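Long-range contacts in lovastatin nonaketide synthase, polyketide synthase component (Aspergillus terreus, PDB 7CPX), which builds the nonaketide dihydromonacolin L from malonyl-CoA, with S-adenosyl-L-methionine and NADPH, in the biosynthesis of the cholesterol-lowering compound lovastatin: residues A[844-849]-A[874-879]; A[1020-1025]-A[1080-1085]; A[1273-1278]-A[2395-2400]. The protein carries 2 engineered substitutions. All coordinates share one frame; numbering follows the deposited sequence.

The three contacts follow one another along the chain and lie in different parts of this multidomain synthase. Contact 1 pairs two strands in the malonyl-CoA:ACP transacylase domain. Contact 2 pairs two strands in the dehydratase domain, and contact 3 joins residues 1273-1278 to the ketoreductase. None touches another. The centres of contacts 1 and 2 are about 90 Å apart, and those of contacts 1 and 3 about 138 Å. Contacts 2 and 3 are closer, with centres about 53 Å and nearest atoms about 32 Å apart. Contact 2 lies closest to catalysis: the side chain of Met1025 is about 11 Å from that of Asp1174, the predicted proton donor of the dehydratase. Contacts 1 and 3 lie away from the annotated sites.

Contact 1: A[844-849]-A[874-879]; sequences IGIEVG and TGCLER
Ile846 and Thr874 sit side by side on two parallel strands, their side chains pointing the same way from the sheet. Ile846 CG1 lies 4.1 Å from Thr874 CB. Thr874 bonds to the residues on either side of Ile846. Thr874 N donates to Gly845 O at 2.9 Å, and Thr874 O accepts from Glu847 N, also at 2.9 Å. Thr874 O is also approached by the CA-H of Ile846.

Ile844, two residues before Ile846, also reaches Thr874. Its CG1 is anti to the backbone N (chi1 -178°), which carries CD1 across to 3.4 Å from Thr874 OG1. Glu847 points to the other face of the sheet. Its OE2 accepts a hydrogen bond from Leu854 N, and its OE1 has a weak one from Tyr873 OH.

Further along, the contact passes through a side chain. Cys876 SG stands between its own backbone N and carbonyl carbon (chi1 59°) and points toward residues 847-849. It accepts a hydrogen bond from Gly849 N at 3.5 Å, nearly straight at 161°. The same sulfur lies 4.4 Å from Ile846 CG2. From Thr874 to Cys876 the contact is buried and tightly packed.

The loose side comes after Leu877. Glu878 is partly exposed and Arg879 is exposed to solvent, and neither touches residues 844-849. Glu878 OE1 turns to Ser886 and Arg889, in weak interactions.

The two strands belong to a beta-alpha-beta unit, linked by helix 855-865, in the parallel sheet of the transacylase domain. Strand 844-848 lies between strand 558-563 and strand 872-875, an outermost strand of this sheet within the chain. Helix 883-898 packs on Ile844 and Thr874, while helix 624-644 packs on Val848, Cys876 and Leu877.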
ATOM      1  N   ILE A 844     -61.110 -28.497  13.994  1.00172.93           N
ATOM      2  CA  ILE A 844     -61.734 -27.427  14.762  1.00172.93           C
ATOM      3  C   ILE A 844     -63.158 -27.836  15.124  1.00172.93           C
ATOM      4  O   ILE A 844     -63.710 -28.796  14.591  1.00172.93           O
ATOM      5  CB  ILE A 844     -61.713 -26.088  13.991  1.00172.93           C
ATOM      6  CG1 ILE A 844     -62.334 -24.958  14.816  1.00172.93           C
ATOM      7  CG2 ILE A 844     -62.418 -26.233  12.649  1.00172.93           C
ATOM      8  CD1 ILE A 844     -61.991 -23.578  14.308  1.00172.93           C
ATOM      9  N   GLY A 845     -63.732 -27.115  16.072  1.00178.78           N
ATOM     10  CA  GLY A 845     -65.140 -27.269  16.402  1.00178.78           C
ATOM     11  C   GLY A 845     -65.801 -25.917  16.543  1.00178.78           C
ATOM     12  O   GLY A 845     -65.211 -24.977  17.073  1.00178.78           O
ATOM     13  N   ILE A 846     -67.034 -25.828  16.052  1.00180.42           N
ATOM     14  CA  ILE A 846     -67.808 -24.593  16.067  1.00180.42           C
ATOM     15  C   ILE A 846     -69.090 -24.841  16.846  1.00180.42           C
ATOM     16  O   ILE A 846     -69.840 -25.778  16.540  1.00180.42           O
ATOM     17  CB  ILE A 846     -68.123 -24.094  14.649  1.00180.42           C
ATOM     18  CG1 ILE A 846     -66.858 -23.544  13.991  1.00180.42           C
ATOM     19  CG2 ILE A 846     -69.206 -23.025  14.692  1.00180.42           C
ATOM     20  CD1 ILE A 846     -66.991 -23.330  12.500  1.00180.42           C
ATOM     21  N   GLU A 847     -69.341 -23.998  17.846  1.00190.80           N
ATOM     22  CA  GLU A 847     -70.591 -24.018  18.600  1.00190.80           C
ATOM     23  C   GLU A 847     -71.621 -23.220  17.813  1.00190.80           C
ATOM     24  O   GLU A 847     -71.821 -22.024  18.031  1.00190.80           O
ATOM     25  CB  GLU A 847     -70.393 -23.451  19.999  1.00190.80           C
ATOM     26  CG  GLU A 847     -71.657 -23.444  20.846  1.00190.80           C
ATOM     27  CD  GLU A 847     -71.390 -23.072  22.291  1.00190.80           C
ATOM     28  OE1 GLU A 847     -70.208 -23.041  22.691  1.00190.80           O
ATOM     29  OE2 GLU A 847     -72.364 -22.811  23.028  1.00190.80           O
ATOM     30  N   VAL A 848     -72.289 -23.903  16.887  1.00190.49           N
ATOM     31  CA  VAL A 848     -73.312 -23.259  16.074  1.00190.49           C
ATOM     32  C   VAL A 848     -74.432 -22.788  16.986  1.00190.49           C
ATOM     33  O   VAL A 848     -75.035 -23.584  17.717  1.00190.49           O
ATOM     34  CB  VAL A 848     -73.835 -24.219  14.999  1.00190.49           C
ATOM     35  CG1 VAL A 848     -74.794 -23.497  14.064  1.00190.49           C
ATOM     36  CG2 VAL A 848     -72.682 -24.836  14.220  1.00190.49           C
ATOM     37  N   GLY A 849     -74.714 -21.496  16.950  1.00192.42           N
ATOM     38  CA  GLY A 849     -75.814 -20.932  17.713  1.00192.42           C
ATOM     39  C   GLY A 849     -75.321 -20.114  18.898  1.00192.42           C
ATOM     40  O   GLY A 849     -74.479 -19.231  18.746  1.00192.42           O
ATOM     41  N   THR A 874     -64.657 -22.511  18.505  1.00176.55           N
ATOM     42  CA  THR A 874     -65.077 -21.219  17.979  1.00176.55           C
ATOM     43  C   THR A 874     -66.571 -21.018  18.173  1.00176.55           C
ATOM     44  O   THR A 874     -67.368 -21.896  17.829  1.00176.55           O
ATOM     45  CB  THR A 874     -64.734 -21.103  16.490  1.00176.55           C
ATOM     46  OG1 THR A 874     -63.315 -21.182  16.318  1.00176.55           O
ATOM     47  CG2 THR A 874     -65.241 -19.790  15.924  1.00176.55           C
ATOM     48  N   GLY A 875     -66.945 -19.856  18.698  1.00180.84           N
ATOM     49  CA  GLY A 875     -68.333 -19.449  18.782  1.00180.84           C
ATOM     50  C   GLY A 875     -68.686 -18.492  17.657  1.00180.84           C
ATOM     51  O   GLY A 875     -67.843 -17.735  17.183  1.00180.84           O
ATOM     52  N   CYS A 876     -69.951 -18.534  17.232  1.00180.77           N
ATOM     53  CA  CYS A 876     -70.417 -17.724  16.117  1.00180.77           C
ATOM     54  C   CYS A 876     -71.579 -16.803  16.458  1.00180.77           C
ATOM     55  O   CYS A 876     -71.919 -15.942  15.639  1.00180.77           O
ATOM     56  CB  CYS A 876     -70.828 -18.621  14.940  1.00180.77           C
ATOM     57  SG  CYS A 876     -72.143 -19.791  15.330  1.00180.77           S
ATOM     58  N   LEU A 877     -72.201 -16.956  17.626  1.00187.89           N
ATOM     59  CA  LEU A 877     -73.247 -16.037  18.081  1.00187.89           C
ATOM     60  C   LEU A 877     -73.105 -15.925  19.596  1.00187.89           C
ATOM     61  O   LEU A 877     -73.613 -16.770  20.340  1.00187.89           O
ATOM     62  CB  LEU A 877     -74.636 -16.516  17.675  1.00187.89           C
ATOM     63  CG  LEU A 877     -75.622 -15.423  17.253  1.00187.89           C
ATOM     64  CD1 LEU A 877     -75.151 -14.720  15.987  1.00187.89           C
ATOM     65  CD2 LEU A 877     -77.009 -16.005  17.049  1.00187.89           C
ATOM     66  N   GLU A 878     -72.410 -14.883  20.044  1.00185.61           N
ATOM     67  CA  GLU A 878     -72.087 -14.725  21.451  1.00185.61           C
ATOM     68  C   GLU A 878     -73.292 -14.192  22.224  1.00185.61           C
ATOM     69  O   GLU A 878     -74.363 -13.934  21.668  1.00185.61           O
ATOM     70  CB  GLU A 878     -70.875 -13.809  21.613  1.00185.61           C
ATOM     71  CG  GLU A 878     -69.542 -14.493  21.352  1.00185.61           C
ATOM     72  CD  GLU A 878     -69.366 -14.905  19.905  1.00185.61           C
ATOM     73  OE1 GLU A 878     -69.852 -14.177  19.016  1.00185.61           O
ATOM     74  OE2 GLU A 878     -68.746 -15.961  19.657  1.00185.61           O
ATOM     75  N   ARG A 879     -73.108 -14.026  23.530  1.00189.63           N
ATOM     76  CA  ARG A 879     -74.184 -13.633  24.436  1.00189.63           C
ATOM     77  C   ARG A 879     -74.328 -12.117  24.402  1.00189.63           C
ATOM     78  O   ARG A 879     -73.545 -11.392  25.019  1.00189.63           O
ATOM     79  CB  ARG A 879     -73.892 -14.139  25.845  1.00189.63           C
ATOM     80  CG  ARG A 879     -75.075 -14.086  26.800  1.00189.63           C
ATOM     81  CD  ARG A 879     -75.099 -12.803  27.615  1.00189.63           C
ATOM     82  NE  ARG A 879     -76.000 -12.912  28.757  1.00189.63           N
ATOM     83  CZ  ARG A 879     -77.301 -12.657  28.722  1.00189.63           C
ATOM     84  NH1 ARG A 879     -77.900 -12.260  27.609  1.00189.63           N
ATOM     85  NH2 ARG A 879     -78.022 -12.805  29.829  1.00189.63           N
TER

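Contact 2: A[1020-1025]-A[1080-1085]; sequences LEILDM and GQLALT
This antiparallel strand pair belongs to the predicted N-terminal hotdog fold of the dehydratase domain. Glu1021 pairs with Ala1083, and Leu1023 with Gln1081, as hydrogen-bonded pairs. Each pair is closed by two backbone N-H to O bonds, one in each direction. Leu1023 N to Gln1081 O is 2.8 Å, and Glu1021 N to Ala1083 O is 2.9 Å.

The non-hydrogen-bonded pairs put leucines and an isoleucine on one face. Leu1082 is the meeting point. Its CG is anti to the carbonyl carbon (chi1 -66°), which turns the side chain so that CD2 meets two neighbours on the facing strand. Leu1020 CD2 is 3.4 Å from Leu1082 CD2, and Ile1022 CG1 is 3.3 Å from Leu1082 CD2. Both neighbours lie alongside Leu1082 and point the same way. Leu1084 adds CD1 at 4.4 Å from Leu1020 CG.

The other face is mixed. The methyl CB of Ala1083 has Leu1023 CD1 at 4.0 Å and Glu1021 OE1 at 3.7 Å. The extended Glu1021 carries OE2 to a salt bridge with Arg2015 of the second subunit, tying this face to the dimer partner. Gln1081 is bent at chi2, and its OE1 is hydrogen-bonded to Ser1061 OG.

The chain turns a corner at Asp1024, whose OD1 is hydrogen-bonded to His1200. On its other edge strand 1016-1027 pairs with strand 1196-1206 of the predicted C-terminal hotdog fold. Strand 1057-1067 flanks strand 1075-1087, and helix 995-1012 packs on Leu1020, Ile1022 and Met1025.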
ATOM      1  N   LEU A1020       6.980  21.975   6.427  1.00 84.32           N
ATOM      2  CA  LEU A1020       6.987  20.720   5.670  1.00 84.32           C
ATOM      3  C   LEU A1020       8.340  20.579   4.974  1.00 84.32           C
ATOM      4  O   LEU A1020       8.547  21.122   3.889  1.00 84.32           O
ATOM      5  CB  LEU A1020       5.834  20.709   4.674  1.00 84.32           C
ATOM      6  CG  LEU A1020       5.389  19.374   4.080  1.00 84.32           C
ATOM      7  CD1 LEU A1020       4.182  19.599   3.189  1.00 84.32           C
ATOM      8  CD2 LEU A1020       6.507  18.716   3.300  1.00 84.32           C
ATOM      9  N   GLU A1021       9.260  19.855   5.605  1.00 85.15           N
ATOM     10  CA  GLU A1021      10.548  19.555   5.004  1.00 85.15           C
ATOM     11  C   GLU A1021      10.471  18.240   4.242  1.00 85.15           C
ATOM     12  O   GLU A1021       9.732  17.328   4.614  1.00 85.15           O
ATOM     13  CB  GLU A1021      11.644  19.453   6.066  1.00 85.15           C
ATOM     14  CG  GLU A1021      11.669  20.577   7.087  1.00 85.15           C
ATOM     15  CD  GLU A1021      12.540  20.252   8.284  1.00 85.15           C
ATOM     16  OE1 GLU A1021      13.301  19.264   8.214  1.00 85.15           O
ATOM     17  OE2 GLU A1021      12.462  20.979   9.296  1.00 85.15           O
ATOM     18  N   ILE A1022      11.253  18.150   3.174  1.00 81.10           N
ATOM     19  CA  ILE A1022      11.477  16.911   2.443  1.00 81.10           C
ATOM     20  C   ILE A1022      12.970  16.636   2.474  1.00 81.10           C
ATOM     21  O   ILE A1022      13.756  17.411   1.922  1.00 81.10           O
ATOM     22  CB  ILE A1022      10.959  16.992   1.000  1.00 81.10           C
ATOM     23  CG1 ILE A1022       9.437  16.887   0.985  1.00 81.10           C
ATOM     24  CG2 ILE A1022      11.576  15.889   0.166  1.00 81.10           C
ATOM     25  CD1 ILE A1022       8.821  17.155  -0.361  1.00 81.10           C
ATOM     26  N   LEU A1023      13.352  15.526   3.093  1.00 80.86           N
ATOM     27  CA  LEU A1023      14.741  15.215   3.392  1.00 80.86           C
ATOM     28  C   LEU A1023      15.228  14.050   2.542  1.00 80.86           C
ATOM     29  O   LEU A1023      14.481  13.100   2.279  1.00 80.86           O
ATOM     30  CB  LEU A1023      14.908  14.870   4.874  1.00 80.86           C
ATOM     31  CG  LEU A1023      14.398  15.910   5.872  1.00 80.86           C
ATOM     32  CD1 LEU A1023      14.427  15.355   7.285  1.00 80.86           C
ATOM     33  CD2 LEU A1023      15.224  17.177   5.784  1.00 80.86           C
ATOM     34  N   ASP A1024      16.486  14.141   2.110  1.00 83.18           N
ATOM     35  CA  ASP A1024      17.162  13.051   1.408  1.00 83.18           C
ATOM     36  C   ASP A1024      16.312  12.519   0.261  1.00 83.18           C
ATOM     37  O   ASP A1024      16.298  11.319  -0.018  1.00 83.18           O
ATOM     38  CB  ASP A1024      17.526  11.923   2.377  1.00 83.18           C
ATOM     39  CG  ASP A1024      18.487  10.918   1.770  1.00 83.18           C
ATOM     40  OD1 ASP A1024      18.891  11.109   0.604  1.00 83.18           O
ATOM     41  OD2 ASP A1024      18.838   9.936   2.458  1.00 83.18           O
ATOM     42  N   MET A1025      15.593  13.411  -0.412  1.00 79.95           N
ATOM     43  CA  MET A1025      14.751  12.989  -1.519  1.00 79.95           C
ATOM     44  C   MET A1025      15.603  12.619  -2.723  1.00 79.95           C
ATOM     45  O   MET A1025      16.603  13.275  -3.025  1.00 79.95           O
ATOM     46  CB  MET A1025      13.765  14.087  -1.898  1.00 79.95           C
ATOM     47  CG  MET A1025      12.929  13.743  -3.115  1.00 79.95           C
ATOM     48  SD  MET A1025      11.463  14.770  -3.272  1.00 79.95           S
ATOM     49  CE  MET A1025      10.681  14.021  -4.697  1.00 79.95           C
ATOM     50  N   GLY A1080      12.081   9.595  -0.566  1.00 78.03           N
ATOM     51  CA  GLY A1080      12.600  10.567   0.378  1.00 78.03           C
ATOM     52  C   GLY A1080      11.892  10.453   1.713  1.00 78.03           C
ATOM     53  O   GLY A1080      11.204   9.469   1.983  1.00 78.03           O
ATOM     54  N   GLN A1081      12.064  11.485   2.536  1.00 78.69           N
ATOM     55  CA  GLN A1081      11.406  11.576   3.828  1.00 78.69           C
ATOM     56  C   GLN A1081      10.702  12.919   3.920  1.00 78.69           C
ATOM     57  O   GLN A1081      11.046  13.866   3.217  1.00 78.69           O
ATOM     58  CB  GLN A1081      12.404  11.436   4.986  1.00 78.69           C
ATOM     59  CG  GLN A1081      13.521  10.438   4.738  1.00 78.69           C
ATOM     60  CD  GLN A1081      13.018   9.019   4.596  1.00 78.69           C
ATOM     61  OE1 GLN A1081      12.001   8.649   5.180  1.00 78.69           O
ATOM     62  NE2 GLN A1081      13.727   8.215   3.814  1.00 78.69           N
ATOM     63  N   LEU A1082       9.711  12.993   4.798  1.00 80.21           N
ATOM     64  CA  LEU A1082       8.988  14.223   5.080  1.00 80.21           C
ATOM     65  C   LEU A1082       9.040  14.487   6.575  1.00 80.21           C
ATOM     66  O   LEU A1082       8.725  13.603   7.374  1.00 80.21           O
ATOM     67  CB  LEU A1082       7.535  14.132   4.614  1.00 80.21           C
ATOM     68  CG  LEU A1082       7.308  14.025   3.108  1.00 80.21           C
ATOM     69  CD1 LEU A1082       6.214  13.025   2.805  1.00 80.21           C
ATOM     70  CD2 LEU A1082       6.945  15.380   2.542  1.00 80.21           C
ATOM     71  N   ALA A1083       9.429  15.698   6.946  1.00 81.70           N
ATOM     72  CA  ALA A1083       9.461  16.136   8.335  1.00 81.70           C
ATOM     73  C   ALA A1083       8.451  17.264   8.479  1.00 81.70           C
ATOM     74  O   ALA A1083       8.681  18.378   8.000  1.00 81.70           O
ATOM     75  CB  ALA A1083      10.861  16.587   8.742  1.00 81.70           C
ATOM     76  N   LEU A1084       7.332  16.972   9.123  1.00 84.83           N
ATOM     77  CA  LEU A1084       6.248  17.924   9.289  1.00 84.83           C
ATOM     78  C   LEU A1084       6.300  18.483  10.702  1.00 84.83           C
ATOM     79  O   LEU A1084       6.227  17.726  11.675  1.00 84.83           O
ATOM     80  CB  LEU A1084       4.895  17.262   9.035  1.00 84.83           C
ATOM     81  CG  LEU A1084       4.513  16.832   7.618  1.00 84.83           C
ATOM     82  CD1 LEU A1084       5.613  16.028   6.958  1.00 84.83           C
ATOM     83  CD2 LEU A1084       3.234  16.017   7.678  1.00 84.83           C
ATOM     84  N   THR A1085       6.448  19.800  10.807  1.00 89.24           N
ATOM     85  CA  THR A1085       6.217  20.515  12.053  1.00 89.24           C
ATOM     86  C   THR A1085       4.747  20.906  12.077  1.00 89.24           C
ATOM     87  O   THR A1085       4.295  21.674  11.220  1.00 89.24           O
ATOM     88  CB  THR A1085       7.114  21.746  12.156  1.00 89.24           C
ATOM     89  OG1 THR A1085       8.488  21.350  12.062  1.00 89.24           O
ATOM     90  CG2 THR A1085       6.888  22.473  13.476  1.00 89.24           C
TER

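Contact 3: A[1273-1278]-A[2395-2400]; sequences FARWSW and DMADLE
Trp1276 has the carboxylate of Glu2400 over one face of its indole. Glu2400 OE1 sits above the six-membered ring, offset toward the rim, with Trp1276 CH2 its nearest ring atom at 3.0 Å. The carboxylate and ring planes are turned 60° apart. Glu2400 CG is anti to the carbonyl carbon (chi1 -55°) and the chain beyond is extended, which brings the acid across the ring. Arg2423 makes a cation-pi contact with the same indole.

Ala2397 CB touches both tryptophans. It is 4.0 Å from Trp1276 CB and meets the edge of the Trp1278 ring at CD1, 3.8 Å away.

Strand 1275-1280 pairs with strand 1804-1811 at the edge of a mixed sheet, consistent with the structural subdomain that accompanies ketoreductases of this family. Residues 2395-2400 lead into strand 2400-2402, an outermost strand of the parallel ketoreductase sheet. Residues 1273-1278 and 2395-2400 are over a thousand residues apart in sequence.

Arg1275, bent at chi3, brings NH1 obliquely to 4.0 Å from Ala2397 CB. Its NH2 forms a salt bridge with Asp1813.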
ATOM      1  N   PHE A1273      39.601  25.336 -25.565  1.00101.29           N
ATOM      2  CA  PHE A1273      41.045  25.490 -25.437  1.00101.29           C
ATOM      3  C   PHE A1273      41.748  25.038 -26.709  1.00101.29           C
ATOM      4  O   PHE A1273      41.362  24.050 -27.338  1.00101.29           O
ATOM      5  CB  PHE A1273      41.566  24.686 -24.246  1.00101.29           C
ATOM      6  CG  PHE A1273      41.286  25.314 -22.909  1.00101.29           C
ATOM      7  CD1 PHE A1273      41.595  26.638 -22.666  1.00101.29           C
ATOM      8  CD2 PHE A1273      40.719  24.569 -21.893  1.00101.29           C
ATOM      9  CE1 PHE A1273      41.343  27.206 -21.436  1.00101.29           C
ATOM     10  CE2 PHE A1273      40.462  25.133 -20.663  1.00101.29           C
ATOM     11  CZ  PHE A1273      40.774  26.454 -20.433  1.00101.29           C
ATOM     12  N   ALA A1274      42.793  25.772 -27.082  1.00106.06           N
ATOM     13  CA  ALA A1274      43.600  25.433 -28.242  1.00106.06           C
ATOM     14  C   ALA A1274      44.993  26.013 -28.055  1.00106.06           C
ATOM     15  O   ALA A1274      45.187  26.964 -27.294  1.00106.06           O
ATOM     16  CB  ALA A1274      42.973  25.958 -29.537  1.00106.06           C
ATOM     17  N   ARG A1275      45.959  25.431 -28.758  1.00108.81           N
ATOM     18  CA  ARG A1275      47.345  25.864 -28.698  1.00108.81           C
ATOM     19  C   ARG A1275      47.876  26.104 -30.104  1.00108.81           C
ATOM     20  O   ARG A1275      47.431  25.477 -31.073  1.00108.81           O
ATOM     21  CB  ARG A1275      48.231  24.831 -27.986  1.00108.81           C
ATOM     22  CG  ARG A1275      48.190  23.442 -28.597  1.00108.81           C
ATOM     23  CD  ARG A1275      49.285  22.546 -28.032  1.00108.81           C
ATOM     24  NE  ARG A1275      49.374  22.627 -26.577  1.00108.81           N
ATOM     25  CZ  ARG A1275      50.309  23.285 -25.904  1.00108.81           C
ATOM     26  NH1 ARG A1275      51.286  23.932 -26.520  1.00108.81           N
ATOM     27  NH2 ARG A1275      50.268  23.289 -24.574  1.00108.81           N
ATOM     28  N   TRP A1276      48.836  27.024 -30.197  1.00113.42           N
ATOM     29  CA  TRP A1276      49.523  27.324 -31.451  1.00113.42           C
ATOM     30  C   TRP A1276      50.577  26.250 -31.692  1.00113.42           C
ATOM     31  O   TRP A1276      51.772  26.436 -31.452  1.00113.42           O
ATOM     32  CB  TRP A1276      50.162  28.707 -31.407  1.00113.42           C
ATOM     33  CG  TRP A1276      49.201  29.837 -31.521  1.00113.42           C
ATOM     34  CD1 TRP A1276      47.847  29.767 -31.459  1.00113.42           C
ATOM     35  CD2 TRP A1276      49.523  31.218 -31.723  1.00113.42           C
ATOM     36  NE1 TRP A1276      47.299  31.016 -31.609  1.00113.42           N
ATOM     37  CE2 TRP A1276      48.308  31.926 -31.771  1.00113.42           C
ATOM     38  CE3 TRP A1276      50.721  31.924 -31.866  1.00113.42           C
ATOM     39  CZ2 TRP A1276      48.254  33.305 -31.957  1.00113.42           C
ATOM     40  CZ3 TRP A1276      50.666  33.293 -32.051  1.00113.42           C
ATOM     41  CH2 TRP A1276      49.442  33.969 -32.095  1.00113.42           C
ATOM     42  N   SER A1277      50.123  25.096 -32.170  1.00115.58           N
ATOM     43  CA  SER A1277      51.072  24.094 -32.624  1.00115.58           C
ATOM     44  C   SER A1277      51.921  24.732 -33.711  1.00115.58           C
ATOM     45  O   SER A1277      51.414  25.066 -34.785  1.00115.58           O
ATOM     46  CB  SER A1277      50.352  22.851 -33.144  1.00115.58           C
ATOM     47  OG  SER A1277      51.276  21.848 -33.527  1.00115.58           O
ATOM     48  N   TRP A1278      53.201  24.946 -33.427  1.00115.65           N
ATOM     49  CA  TRP A1278      54.119  25.599 -34.355  1.00115.65           C
ATOM     50  C   TRP A1278      54.889  24.501 -35.079  1.00115.65           C
ATOM     51  O   TRP A1278      55.740  23.830 -34.496  1.00115.65           O
ATOM     52  CB  TRP A1278      55.054  26.549 -33.617  1.00115.65           C
ATOM     53  CG  TRP A1278      54.445  27.865 -33.246  1.00115.65           C
ATOM     54  CD1 TRP A1278      53.939  28.219 -32.032  1.00115.65           C
ATOM     55  CD2 TRP A1278      54.300  29.013 -34.089  1.00115.65           C
ATOM     56  NE1 TRP A1278      53.480  29.511 -32.066  1.00115.65           N
ATOM     57  CE2 TRP A1278      53.691  30.023 -33.319  1.00115.65           C
ATOM     58  CE3 TRP A1278      54.621  29.283 -35.421  1.00115.65           C
ATOM     59  CZ2 TRP A1278      53.396  31.280 -33.838  1.00115.65           C
ATOM     60  CZ3 TRP A1278      54.330  30.530 -35.932  1.00115.65           C
ATOM     61  CH2 TRP A1278      53.724  31.513 -35.145  1.00115.65           C
ATOM     62  N   ASP A2395      58.399  28.525 -29.490  1.00114.26           N
ATOM     63  CA  ASP A2395      58.591  27.981 -28.155  1.00114.26           C
ATOM     64  C   ASP A2395      57.597  28.516 -27.134  1.00114.26           C
ATOM     65  O   ASP A2395      57.680  28.138 -25.960  1.00114.26           O
ATOM     66  CB  ASP A2395      60.012  28.282 -27.672  1.00114.26           C
ATOM     67  CG  ASP A2395      61.072  27.813 -28.647  1.00114.26           C
ATOM     68  OD1 ASP A2395      60.705  27.271 -29.712  1.00114.26           O
ATOM     69  OD2 ASP A2395      62.272  27.986 -28.351  1.00114.26           O
ATOM     70  N   MET A2396      56.668  29.378 -27.537  1.00110.86           N
ATOM     71  CA  MET A2396      55.754  30.040 -26.614  1.00110.86           C
ATOM     72  C   MET A2396      54.302  29.827 -27.018  1.00110.86           C
ATOM     73  O   MET A2396      53.454  30.706 -26.852  1.00110.86           O
ATOM     74  CB  MET A2396      56.078  31.528 -26.520  1.00110.86           C
ATOM     75  CG  MET A2396      57.321  31.815 -25.699  1.00110.86           C
ATOM     76  SD  MET A2396      57.721  33.565 -25.602  1.00110.86           S
ATOM     77  CE  MET A2396      58.267  33.872 -27.278  1.00110.86           C
ATOM     78  N   ALA A2397      53.994  28.646 -27.555  1.00110.71           N
ATOM     79  CA  ALA A2397      52.601  28.307 -27.823  1.00110.71           C
ATOM     80  C   ALA A2397      51.829  28.110 -26.526  1.00110.71           C
ATOM     81  O   ALA A2397      50.655  28.487 -26.429  1.00110.71           O
ATOM     82  CB  ALA A2397      52.520  27.052 -28.687  1.00110.71           C
ATOM     83  N   ASP A2398      52.473  27.521 -25.516  1.00108.08           N
ATOM     84  CA  ASP A2398      51.812  27.291 -24.239  1.00108.08           C
ATOM     85  C   ASP A2398      51.406  28.592 -23.562  1.00108.08           C
ATOM     86  O   ASP A2398      50.399  28.618 -22.848  1.00108.08           O
ATOM     87  CB  ASP A2398      52.727  26.489 -23.312  1.00108.08           C
ATOM     88  CG  ASP A2398      54.076  27.149 -23.113  1.00108.08           C
ATOM     89  OD1 ASP A2398      54.311  28.218 -23.715  1.00108.08           O
ATOM     90  OD2 ASP A2398      54.903  26.598 -22.357  1.00108.08           O
ATOM     91  N   LEU A2399      52.169  29.669 -23.764  1.00105.47           N
ATOM     92  CA  LEU A2399      51.826  30.938 -23.135  1.00105.47           C
ATOM     93  C   LEU A2399      50.476  31.446 -23.618  1.00105.47           C
ATOM     94  O   LEU A2399      49.639  31.866 -22.811  1.00105.47           O
ATOM     95  CB  LEU A2399      52.909  31.976 -23.420  1.00105.47           C
ATOM     96  CG  LEU A2399      54.344  31.574 -23.084  1.00105.47           C
ATOM     97  CD1 LEU A2399      55.266  32.764 -23.265  1.00105.47           C
ATOM     98  CD2 LEU A2399      54.439  31.029 -21.671  1.00105.47           C
ATOM     99  N   GLU A2400      50.244  31.412 -24.928  1.00106.87           N
ATOM    100  CA  GLU A2400      49.000  31.912 -25.510  1.00106.87           C
ATOM    101  C   GLU A2400      47.982  30.783 -25.494  1.00106.87           C
ATOM    102  O   GLU A2400      48.072  29.835 -26.278  1.00106.87           O
ATOM    103  CB  GLU A2400      49.230  32.429 -26.925  1.00106.87           C
ATOM    104  CG  GLU A2400      50.311  33.485 -27.036  1.00106.87           C
ATOM    105  CD  GLU A2400      50.289  34.196 -28.376  1.00106.87           C
ATOM    106  OE1 GLU A2400      49.319  34.001 -29.138  1.00106.87           O
ATOM    107  OE2 GLU A2400      51.239  34.951 -28.668  1.00106.87           O
TER